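Phosphodiesterase (Salpingoeca rosetta, PDB 7D7P) belongs to the cyclic nucleotide phosphodiesterase family of the HD clan, all-helical proteins built round a two-metal site, and here carries a zinc and a magnesium ion. Local coordinates at residues 99-104 and 146-151; 106-111 and 275-280; 113-118 and 260-265; 152-157 and 283-288. One frame throughout, in Å; residues are numbered along the deposited sequence.

Contact 1: residues 99-104 and 146-151; sequences TQYNKN and HDLDHN. With ZN (zinc ion), chain G; MG (magnesium ion), chain H; EDO (1,2-ethanediol), chain F.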
# COMPACT_ATOMS: atom_id res chain seq x y z
N THR A 99 23.51 24.06 21.13
CA THR A 99 24.77 23.48 21.58
C THR A 99 24.57 22.10 22.20
O THR A 99 25.55 21.36 22.35
CB THR A 99 25.47 24.39 22.59
OG1 THR A 99 24.61 24.61 23.72
CG2 THR A 99 25.82 25.73 21.96
N GLN A 100 23.34 21.73 22.55
CA GLN A 100 23.07 20.41 23.09
C GLN A 100 22.61 19.42 22.03
O GLN A 100 22.44 18.24 22.34
CB GLN A 100 22.01 20.49 24.20
CG GLN A 100 22.50 21.21 25.44
CD GLN A 100 23.41 20.35 26.30
OE1 GLN A 100 24.42 20.82 26.82
NE2 GLN A 100 23.04 19.08 26.45
N TYR A 101 22.41 19.87 20.80
CA TYR A 101 22.26 18.96 19.68
C TYR A 101 23.64 18.60 19.15
O TYR A 101 24.58 19.39 19.23
CB TYR A 101 21.39 19.57 18.58
CG TYR A 101 19.91 19.38 18.83
CD1 TYR A 101 19.20 20.29 19.59
CD2 TYR A 101 19.23 18.29 18.31
CE1 TYR A 101 17.84 20.13 19.83
CE2 TYR A 101 17.87 18.11 18.54
CZ TYR A 101 17.19 19.03 19.30
OH TYR A 101 15.84 18.86 19.54
N ASN A 102 23.76 17.39 18.62
CA ASN A 102 25.01 16.89 18.08
C ASN A 102 25.00 16.94 16.56
O ASN A 102 23.94 17.04 15.92
CB ASN A 102 25.26 15.46 18.58
CG ASN A 102 25.33 15.38 20.09
OD1 ASN A 102 26.09 16.11 20.72
ND2 ASN A 102 24.53 14.50 20.68
N LYS A 103 26.20 16.87 15.98
CA LYS A 103 26.37 17.03 14.53
C LYS A 103 26.09 15.71 13.81
O LYS A 103 26.94 15.14 13.12
CB LYS A 103 27.77 17.54 14.23
N ASN A 104 24.87 15.22 13.98
CA ASN A 104 24.42 14.02 13.29
C ASN A 104 23.95 14.37 11.88
O ASN A 104 23.59 15.52 11.60
CB ASN A 104 23.30 13.34 14.07
CG ASN A 104 23.72 12.94 15.47
OD1 ASN A 104 24.73 12.27 15.66
ND2 ASN A 104 22.94 13.36 16.46
N HIS A 146 12.77 18.17 21.28
CA HIS A 146 12.29 16.79 21.28
C HIS A 146 13.37 15.76 21.00
O HIS A 146 13.16 14.57 21.27
CB HIS A 146 11.15 16.63 20.28
CG HIS A 146 11.62 16.41 18.87
ND1 HIS A 146 12.05 17.44 18.06
CD2 HIS A 146 11.73 15.28 18.14
CE1 HIS A 146 12.40 16.95 16.89
NE2 HIS A 146 12.22 15.64 16.91
N ASP A 147 14.52 16.16 20.45
CA ASP A 147 15.58 15.22 20.12
C ASP A 147 16.92 15.64 20.71
O ASP A 147 17.97 15.36 20.13
CB ASP A 147 15.71 15.05 18.60
CG ASP A 147 14.95 13.85 18.08
OD1 ASP A 147 14.66 12.93 18.87
OD2 ASP A 147 14.65 13.81 16.87
N LEU A 148 16.90 16.31 21.86
CA LEU A 148 18.12 16.85 22.46
C LEU A 148 19.14 15.75 22.73
O LEU A 148 18.81 14.70 23.30
CB LEU A 148 17.79 17.58 23.75
CG LEU A 148 17.29 19.02 23.63
CD1 LEU A 148 16.56 19.42 24.90
CD2 LEU A 148 18.44 19.97 23.36
N ASP A 149 20.39 16.00 22.33
CA ASP A 149 21.52 15.11 22.59
C ASP A 149 21.35 13.74 21.95
O ASP A 149 21.87 12.73 22.44
CB ASP A 149 21.78 14.97 24.10
CG ASP A 149 23.16 14.39 24.40
OD1 ASP A 149 24.13 14.74 23.70
OD2 ASP A 149 23.26 13.58 25.35
N HIS A 150 20.61 13.68 20.84
CA HIS A 150 20.59 12.48 20.01
C HIS A 150 21.99 12.21 19.47
O HIS A 150 22.74 13.14 19.16
CB HIS A 150 19.59 12.66 18.87
CG HIS A 150 18.97 11.38 18.40
ND1 HIS A 150 19.65 10.44 17.66
CD2 HIS A 150 17.71 10.90 18.54
CE1 HIS A 150 18.85 9.43 17.37
NE2 HIS A 150 17.66 9.68 17.90
N ASN A 151 22.36 10.93 19.36
CA ASN A 151 23.65 10.54 18.81
C ASN A 151 23.52 9.65 17.58
O ASN A 151 24.46 8.93 17.24
CB ASN A 151 24.51 9.84 19.87
CG ASN A 151 25.08 10.80 20.89
OD1 ASN A 151 25.65 11.83 20.53
ND2 ASN A 151 24.94 10.47 22.16
ZN ZN G . 12.77 13.87 15.73
MG MG H . 13.28 11.28 18.65
C1 EDO F . 21.69 7.85 20.63
O1 EDO F . 20.76 8.57 19.81
C2 EDO F . 21.98 8.61 21.91
O2 EDO F . 23.10 8.01 22.58
O HOH W 1 21.57 15.71 18.49
O HOH W 2 26.03 17.28 23.42
O HOH W 3 26.62 12.36 17.99
O HOH W 4 12.03 12.16 20.27
O HOH W 5 14.27 10.45 16.79
O HOH W 6 11.96 12.19 17.38
O HOH W 7 13.32 11.93 14.48
O HOH W 8 14.50 10.04 19.72
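Asn102 and Asn104 both direct their amide ND2 atoms at one backbone oxygen, His150 O, and reach it from opposite faces of its carbonyl plane. The bond from Asn102 ND2 to His150 O is 2.7 Å long and nearly straight (171°), and that from Asn104 ND2 is equally short but more bent. Both asparagines have CG beside their own backbone N (chi1 -60° and -59°), which turns the two amides toward the same carbonyl. Asn102 ND2 also donates to Asp149 OD1 at 3.1 Å, meeting it from above the plane of a carboxylate whose strongest polar partner is His178. Water 1 joins Asn102 N to His150 O, and water 3 links Asn104 OD1 to Asn151 OD1. A weak backbone bond runs from Asp149 N to Gln100 O.

The apolar part centres on the Tyr101 ring. Leu148 CA lies over one face, 4.2 Å from the centroid in a CH-pi contact, while Leu148 CD2 packs 3.6 Å from Tyr101 CE1 and also reaches Gln100 CB. At the far end of the ring, Tyr101 OH accepts from Asp147 N at 3.1 Å and has a second partner in Leu144 O, so the phenol is tied to the end of helix 133-145.

Metal bonds leave from the 146-151 side. His146 NE2 holds zinc at 2.2 Å, and Asp147 bridges the two ions, OD2 to zinc and OD1 to magnesium. The loop braced by 99-104, a type II turn from Asp147 to His150 with His146 just before it, thus carries the adjacent His-Asp pair that gives the HD clan its name.

Contact 2: residues 106-111 and 275-280; sequences FHNWRH and SARLQK. With ZN (zinc ion), chain G.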
# COMPACT_ATOMS: atom_id res chain seq x y z
N PHE A 106 21.11 13.37 10.42
CA PHE A 106 19.68 13.64 10.47
C PHE A 106 19.25 14.28 11.78
O PHE A 106 18.66 15.36 11.77
CB PHE A 106 18.88 12.35 10.23
CG PHE A 106 17.39 12.56 10.15
CD1 PHE A 106 16.62 12.62 11.31
CD2 PHE A 106 16.76 12.68 8.93
CE1 PHE A 106 15.26 12.82 11.24
CE2 PHE A 106 15.39 12.87 8.85
CZ PHE A 106 14.64 12.94 10.01
N HIS A 107 19.52 13.63 12.92
CA HIS A 107 19.02 14.11 14.21
C HIS A 107 19.93 15.22 14.71
O HIS A 107 20.75 15.05 15.61
CB HIS A 107 18.92 12.96 15.20
CG HIS A 107 17.85 11.97 14.88
ND1 HIS A 107 18.09 10.80 14.18
CD2 HIS A 107 16.52 11.97 15.17
CE1 HIS A 107 16.96 10.13 14.05
NE2 HIS A 107 15.99 10.81 14.64
N ASN A 108 19.76 16.40 14.10
CA ASN A 108 20.62 17.54 14.39
C ASN A 108 19.78 18.79 14.67
O ASN A 108 18.55 18.72 14.75
CB ASN A 108 21.58 17.79 13.22
CG ASN A 108 20.87 17.82 11.87
OD1 ASN A 108 19.83 18.47 11.72
ND2 ASN A 108 21.44 17.13 10.89
N TRP A 109 20.45 19.94 14.81
CA TRP A 109 19.74 21.18 15.12
C TRP A 109 18.78 21.58 14.02
O TRP A 109 17.74 22.18 14.29
CB TRP A 109 20.76 22.29 15.38
CG TRP A 109 20.21 23.70 15.30
CD1 TRP A 109 20.50 24.63 14.35
CD2 TRP A 109 19.32 24.34 16.23
NE1 TRP A 109 19.85 25.81 14.61
CE2 TRP A 109 19.12 25.66 15.76
CE3 TRP A 109 18.69 23.93 17.40
CZ2 TRP A 109 18.29 26.56 16.43
CZ3 TRP A 109 17.87 24.83 18.06
CH2 TRP A 109 17.68 26.13 17.57
N ARG A 110 19.11 21.26 12.76
CA ARG A 110 18.21 21.62 11.67
C ARG A 110 16.96 20.75 11.66
O ARG A 110 15.89 21.22 11.26
CB ARG A 110 18.95 21.53 10.34
CG ARG A 110 19.80 22.76 10.06
CD ARG A 110 20.69 22.61 8.85
NE ARG A 110 21.25 23.90 8.44
CZ ARG A 110 22.27 24.50 9.04
NH1 ARG A 110 22.87 23.93 10.08
NH2 ARG A 110 22.71 25.67 8.59
N HIS A 111 17.06 19.50 12.11
CA HIS A 111 15.86 18.68 12.29
C HIS A 111 14.95 19.27 13.35
O HIS A 111 13.72 19.27 13.20
CB HIS A 111 16.25 17.25 12.65
CG HIS A 111 15.09 16.39 13.05
ND1 HIS A 111 14.01 16.16 12.23
CD2 HIS A 111 14.85 15.69 14.19
CE1 HIS A 111 13.15 15.37 12.84
NE2 HIS A 111 13.63 15.07 14.03
N SER A 275 16.05 11.81 3.87
CA SER A 275 16.01 10.35 3.95
C SER A 275 17.40 9.75 3.75
O SER A 275 17.75 8.76 4.40
CB SER A 275 15.04 9.79 2.91
OG SER A 275 13.69 10.02 3.30
N ALA A 276 18.20 10.33 2.85
CA ALA A 276 19.57 9.87 2.67
C ALA A 276 20.41 10.12 3.92
O ALA A 276 21.34 9.36 4.20
CB ALA A 276 20.20 10.54 1.46
N ARG A 277 20.10 11.18 4.66
CA ARG A 277 20.81 11.45 5.91
C ARG A 277 20.42 10.45 6.99
O ARG A 277 21.28 10.03 7.78
CB ARG A 277 20.53 12.89 6.37
CG ARG A 277 21.22 13.92 5.50
CD ARG A 277 20.71 15.33 5.77
NE ARG A 277 21.57 16.33 5.13
CZ ARG A 277 22.55 16.97 5.76
NH1 ARG A 277 22.80 16.72 7.03
NH2 ARG A 277 23.29 17.86 5.10
N LEU A 278 19.15 10.06 7.04
CA LEU A 278 18.73 9.05 8.01
C LEU A 278 19.35 7.69 7.69
O LEU A 278 19.75 6.96 8.60
CB LEU A 278 17.21 8.94 8.04
CG LEU A 278 16.62 8.01 9.11
CD1 LEU A 278 16.88 8.57 10.50
CD2 LEU A 278 15.13 7.77 8.89
N GLN A 279 19.43 7.34 6.40
CA GLN A 279 20.08 6.10 6.01
C GLN A 279 21.53 6.06 6.46
O GLN A 279 22.03 5.01 6.87
CB GLN A 279 19.98 5.92 4.49
CG GLN A 279 20.47 4.57 3.98
CD GLN A 279 20.57 4.52 2.46
OE1 GLN A 279 21.09 5.44 1.83
NE2 GLN A 279 20.07 3.44 1.87
N LYS A 280 22.22 7.20 6.40
CA LYS A 280 23.60 7.26 6.86
C LYS A 280 23.71 6.95 8.35
O LYS A 280 24.64 6.27 8.78
CB LYS A 280 24.21 8.63 6.55
CG LYS A 280 25.72 8.68 6.70
CD LYS A 280 26.25 10.08 6.43
CE LYS A 280 27.40 10.05 5.43
NZ LYS A 280 28.13 11.35 5.40
ZN ZN G . 12.77 13.87 15.73
O HOH W 7 13.32 11.93 14.48
O HOH W 6 11.96 12.19 17.38
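Phe106 lays one face of its ring against Leu278, whose CD1 sits 4.3 Å from the ring centroid, 21° off the normal, in a CH-pi contact. Leu278 CB packs on the rim of the same ring, 3.9 Å from Phe106 CD2. With CG anti to the backbone N (chi1 -174°), Leu278 carries its branch out to where CD1 also touches His107 CE1, at 3.9 Å. Beside this apolar patch, the Phe106 CB lies against the backbone and CB of Arg277. The extended Arg277 side chain runs on past Asn108, its guanidinium plane nearly perpendicular to that amide, and its NH1 is bonded to Pro105 O.

The aromatic residues continue toward the metals. Phe106 CE1 stands 3.6 Å above the centre of the His111 ring, and His111 NE2 binds zinc; His107 NE2 is 2.9 Å from water 7, a zinc ligand. This is the entry to helix 109-126, which brings the first histidine of the HD-type metal site into place, and the contact sets that entry against helix 268-291.

Further out, Asn108 is the N-cap of helix 109-126. Its OD1 accepts from His111 N at 3.0 Å, with the donor nearly along the C=O axis, so the residue that caps the helix also grips the backbone of the zinc ligand. Asn108 ND2 is held by Asn104 O. Glu281, one residue beyond 275-280 on its helix, takes both Phe106 N and His107 ND1 with its two carboxylate oxygens.

Contact 3: residues 113-118 and 260-265; sequences VMVLHT and DLHNPI. With ZN (zinc ion), chain G.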
# COMPACT_ATOMS: atom_id res chain seq x y z
N VAL A 113 14.64 22.45 14.17
CA VAL A 113 13.97 23.63 13.61
C VAL A 113 12.88 23.21 12.64
O VAL A 113 11.81 23.83 12.57
CB VAL A 113 15.00 24.56 12.95
CG1 VAL A 113 14.31 25.79 12.35
CG2 VAL A 113 16.06 24.98 13.96
N MET A 114 13.13 22.15 11.87
CA MET A 114 12.11 21.62 10.96
C MET A 114 10.86 21.19 11.72
O MET A 114 9.73 21.43 11.27
CB MET A 114 12.67 20.44 10.17
CG MET A 114 13.59 20.83 9.03
SD MET A 114 12.68 21.48 7.62
CE MET A 114 12.32 19.97 6.72
N VAL A 115 11.03 20.54 12.88
CA VAL A 115 9.88 20.09 13.65
C VAL A 115 9.19 21.28 14.32
O VAL A 115 7.96 21.31 14.44
CB VAL A 115 10.31 19.02 14.67
CG1 VAL A 115 9.15 18.63 15.58
CG2 VAL A 115 10.84 17.80 13.93
N LEU A 116 9.97 22.27 14.76
CA LEU A 116 9.38 23.48 15.31
C LEU A 116 8.54 24.20 14.26
O LEU A 116 7.39 24.59 14.51
CB LEU A 116 10.46 24.41 15.85
CG LEU A 116 9.97 25.83 16.16
CD1 LEU A 116 8.98 25.83 17.31
CD2 LEU A 116 11.12 26.78 16.44
N HIS A 117 9.10 24.39 13.06
CA HIS A 117 8.38 25.12 12.02
C HIS A 117 7.15 24.35 11.54
O HIS A 117 6.10 24.95 11.30
CB HIS A 117 9.31 25.42 10.84
CG HIS A 117 8.69 26.26 9.78
ND1 HIS A 117 8.01 25.73 8.71
CD2 HIS A 117 8.65 27.61 9.62
CE1 HIS A 117 7.57 26.71 7.94
NE2 HIS A 117 7.95 27.86 8.47
N THR A 118 7.27 23.03 11.40
CA THR A 118 6.13 22.23 10.97
C THR A 118 5.04 22.21 12.04
O THR A 118 3.85 22.19 11.71
CB THR A 118 6.59 20.81 10.63
OG1 THR A 118 7.68 20.87 9.69
CG2 THR A 118 5.45 20.00 10.03
N ASP A 260 7.15 15.54 13.55
CA ASP A 260 8.41 14.80 13.63
C ASP A 260 8.68 14.04 12.33
O ASP A 260 9.82 13.96 11.87
CB ASP A 260 8.38 13.84 14.82
CG ASP A 260 9.76 13.31 15.17
OD1 ASP A 260 10.75 13.90 14.70
OD2 ASP A 260 9.84 12.32 15.92
N LEU A 261 7.63 13.48 11.73
CA LEU A 261 7.76 12.74 10.47
C LEU A 261 7.53 13.68 9.28
O LEU A 261 6.61 13.51 8.48
CB LEU A 261 6.80 11.56 10.45
CG LEU A 261 6.85 10.60 11.63
CD1 LEU A 261 5.82 9.49 11.48
CD2 LEU A 261 8.25 10.02 11.79
N HIS A 262 8.39 14.69 9.18
CA HIS A 262 8.22 15.73 8.17
C HIS A 262 8.74 15.34 6.79
O HIS A 262 8.40 16.02 5.81
CB HIS A 262 8.90 17.03 8.63
CG HIS A 262 10.36 16.87 8.94
ND1 HIS A 262 11.31 16.66 7.98
CD2 HIS A 262 11.02 16.91 10.13
CE1 HIS A 262 12.50 16.57 8.55
NE2 HIS A 262 12.35 16.71 9.85
N ASN A 263 9.54 14.28 6.69
CA ASN A 263 10.15 13.92 5.40
C ASN A 263 9.13 13.69 4.29
O ASN A 263 9.28 14.30 3.22
CB ASN A 263 11.05 12.69 5.58
CG ASN A 263 12.41 13.05 6.16
OD1 ASN A 263 12.60 14.14 6.69
ND2 ASN A 263 13.35 12.12 6.05
N PRO A 264 8.10 12.85 4.45
CA PRO A 264 7.20 12.58 3.32
C PRO A 264 6.21 13.69 3.00
O PRO A 264 5.52 13.59 1.98
CB PRO A 264 6.45 11.30 3.76
CG PRO A 264 7.16 10.82 4.99
CD PRO A 264 7.72 12.04 5.62
N ILE A 265 6.11 14.73 3.82
CA ILE A 265 5.16 15.81 3.57
C ILE A 265 5.87 17.07 3.06
O ILE A 265 5.30 18.15 3.06
CB ILE A 265 4.31 16.11 4.81
CG1 ILE A 265 5.18 16.53 5.99
CG2 ILE A 265 3.45 14.91 5.16
CD1 ILE A 265 4.38 16.85 7.24
ZN ZN G . 12.77 13.87 15.73
O HOH W 6 11.96 12.19 17.38
O HOH W 7 13.32 11.93 14.48
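Met114 and His262 meet at about a right angle, the methionine chain folded over one face of the imidazole. Met114 CB stands 4.0 Å from the ring centroid, 23° off the normal, as a CH-pi contact. The chain then bends at both chi2 and chi3, which brings CE back to the ring, 3.7 Å from His262 ND1. The sulfur lies above the same ring but farther off, SD being 5.1 Å from the centroid. Val115 approaches differently: its CG2 methyl is in the plane of the imidazole, at the edge, 3.9 Å from His262 CD2. The ring is therefore wedged by one helix from a face and from an edge at once. His262 NE2 is hydrogen-bonded to His111 ND1, a second-shell bond that probably fixes the rotation of that zinc-binding histidine.

The Val115 CG2 methyl also rests 3.9 Å from Asp260 CA, an apolar support behind the aspartate whose OD1 binds zinc; Asp260 OD2 accepts from the zinc-bound water 6. One turn on from Met114, Thr118 OG1 donates to Met114 O at 2.6 Å, and that carbonyl takes Thr118 N as well, from the opposite face of its plane. With its hydroxyl bonded inward to the helix, Thr118 adds looser contacts to His262 CB and Ile265 CD1.

Helix 109-126 thus packs on the bend that follows helix 245-260, close to the chain's centre. Trp274 of helix 268-291 meets the His262 ring edge-to-face, and Pro264 and Ile265 lean on helix 305-330.

Contact 4: residues 152-157 and 283-288; sequences GLTNAF and NNQVEL. With EDO (1,2-ethanediol), chain F.
Leu153 lies across the aliphatic part of Gln285, its CD2 methyl 3.7 Å from both CB and CG of the glutamine. Its other methyl, CD1, turns to Leu288 and meets CD2 there at 3.9 Å. Leu288 CD2 is shared with Phe157, whose CZ it approaches to 3.6 Å, the two side chains crossing at about a right angle. Leu153 CG in turn stands over one face of the Phe157 ring, offset toward its rim. These three residues form a small apolar cluster between the start of helix 155-161 and the C-terminal part of helix 268-291.

The polar end of Gln285 is placed by an extended chain, CG anti to the backbone N (chi1 176°) and the next torsion also anti, so that the amide reaches the loop. OE1 accepts from Thr154 N at 3.0 Å with the N-H directed at it fairly well (151°), coming in from above the plane of the amide carbonyl. Water 9 donates to OE1 too, and also to Gly152 O, adding a bridge two residues earlier. NE2 passes the Thr154 CG2 methyl and is bonded to Glu289 OE2 on its own helix, which fixes which way the amide faces.

1,2-Ethanediol, probably from the crystallisation liquor, touches the loop backbone: its O1 donates to Leu153 O at 2.8 Å and accepts from Leu153 N. Thr154 occupies the N-cap position without a side-chain capping bond. Chemically, a single buried amide supplies the direct polar link between loop and helix, and leucine and phenylalanine carbons flank its chain.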
# COMPACT_ATOMS: atom_id res chain seq x y z
N GLY A 152 22.37 9.68 16.91
CA GLY A 152 22.20 8.88 15.71
C GLY A 152 22.01 7.40 15.95
O GLY A 152 22.17 6.61 15.02
N LEU A 153 21.67 7.01 17.17
CA LEU A 153 21.42 5.62 17.51
C LEU A 153 20.01 5.47 18.06
O LEU A 153 19.49 6.36 18.73
CB LEU A 153 22.44 5.11 18.54
CG LEU A 153 23.91 5.22 18.11
CD1 LEU A 153 24.84 5.06 19.29
CD2 LEU A 153 24.23 4.21 17.01
N THR A 154 19.39 4.33 17.76
CA THR A 154 17.99 4.11 18.10
C THR A 154 17.85 3.54 19.52
O THR A 154 18.83 3.19 20.18
CB THR A 154 17.34 3.17 17.09
OG1 THR A 154 15.91 3.20 17.26
CG2 THR A 154 17.83 1.76 17.28
N ASN A 155 16.60 3.47 19.98
CA ASN A 155 16.32 2.92 21.30
C ASN A 155 16.74 1.46 21.40
O ASN A 155 17.20 1.01 22.46
CB ASN A 155 14.84 3.06 21.64
CG ASN A 155 14.50 4.42 22.22
OD1 ASN A 155 15.32 5.05 22.88
ND2 ASN A 155 13.27 4.87 21.99
N ALA A 156 16.57 0.70 20.31
CA ALA A 156 16.94 -0.71 20.32
C ALA A 156 18.43 -0.88 20.59
O ALA A 156 18.84 -1.83 21.26
CB ALA A 156 16.56 -1.36 18.99
N PHE A 157 19.26 0.04 20.08
CA PHE A 157 20.69 -0.03 20.35
C PHE A 157 20.97 0.12 21.84
O PHE A 157 21.77 -0.63 22.41
CB PHE A 157 21.44 1.04 19.56
CG PHE A 157 22.89 1.15 19.94
CD1 PHE A 157 23.84 0.34 19.34
CD2 PHE A 157 23.30 2.04 20.92
CE1 PHE A 157 25.17 0.42 19.70
CE2 PHE A 157 24.63 2.13 21.28
CZ PHE A 157 25.57 1.32 20.67
N ASN A 283 23.24 3.19 8.71
CA ASN A 283 24.44 2.44 8.34
C ASN A 283 25.52 2.55 9.41
O ASN A 283 26.22 1.57 9.68
CB ASN A 283 24.97 2.95 6.99
CG ASN A 283 23.98 2.74 5.86
OD1 ASN A 283 23.08 1.91 5.95
ND2 ASN A 283 24.14 3.51 4.79
N ASN A 284 25.67 3.73 10.02
CA ASN A 284 26.64 3.88 11.09
C ASN A 284 26.28 3.04 12.31
O ASN A 284 27.18 2.53 12.99
CB ASN A 284 26.76 5.36 11.49
CG ASN A 284 27.50 6.18 10.45
OD1 ASN A 284 28.29 5.65 9.67
ND2 ASN A 284 27.25 7.49 10.45
N GLN A 285 24.99 2.88 12.59
CA GLN A 285 24.58 2.08 13.75
C GLN A 285 24.88 0.60 13.53
O GLN A 285 25.41 -0.07 14.42
CB GLN A 285 23.10 2.28 14.05
CG GLN A 285 22.60 1.40 15.18
CD GLN A 285 21.15 1.65 15.55
OE1 GLN A 285 20.69 2.79 15.58
NE2 GLN A 285 20.43 0.58 15.84
N VAL A 286 24.54 0.08 12.35
CA VAL A 286 24.83 -1.31 12.02
C VAL A 286 26.33 -1.58 12.11
O VAL A 286 26.77 -2.63 12.58
CB VAL A 286 24.27 -1.66 10.63
CG1 VAL A 286 24.95 -2.89 10.05
CG2 VAL A 286 22.77 -1.87 10.70
N GLU A 287 27.14 -0.62 11.65
CA GLU A 287 28.59 -0.75 11.75
C GLU A 287 29.04 -0.77 13.21
O GLU A 287 29.92 -1.55 13.58
CB GLU A 287 29.26 0.39 10.98
CG GLU A 287 30.60 0.85 11.52
CD GLU A 287 31.12 2.07 10.78
OE1 GLU A 287 31.00 2.11 9.53
OE2 GLU A 287 31.65 2.99 11.44
N LEU A 288 28.42 0.06 14.05
CA LEU A 288 28.75 0.05 15.48
C LEU A 288 28.24 -1.21 16.16
O LEU A 288 28.89 -1.73 17.07
CB LEU A 288 28.18 1.29 16.17
CG LEU A 288 28.46 1.44 17.67
CD1 LEU A 288 29.96 1.50 17.93
CD2 LEU A 288 27.77 2.67 18.23
C1 EDO F . 21.69 7.85 20.63
O1 EDO F . 20.76 8.57 19.81
C2 EDO F . 21.98 8.61 21.91
O2 EDO F . 23.10 8.01 22.58
O HOH W 9 20.28 4.87 13.64

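In the fold
Contacts 1, 2 and 3 gather round one zinc ion and touch one another: contact 1 supplies His146 and Asp147, contact 2 His111 and contact 3 Asp260. Their centres lie about 11 to 16 Å apart. Helix 109-126 serves contacts 2 and 3, and helix 268-291 joins contact 2 to contact 4, whose centres are about 13 Å apart. Along the chain contact 3 is nested within the loop closed by contact 2, contacts 1 and 4 follow in series, and the remaining pairs cross. Contact 4 is more peripheral, about 22 Å from contact 3 between centres. Distant parts of the sequence are thus interlaced around the metal site of an all-helical domain.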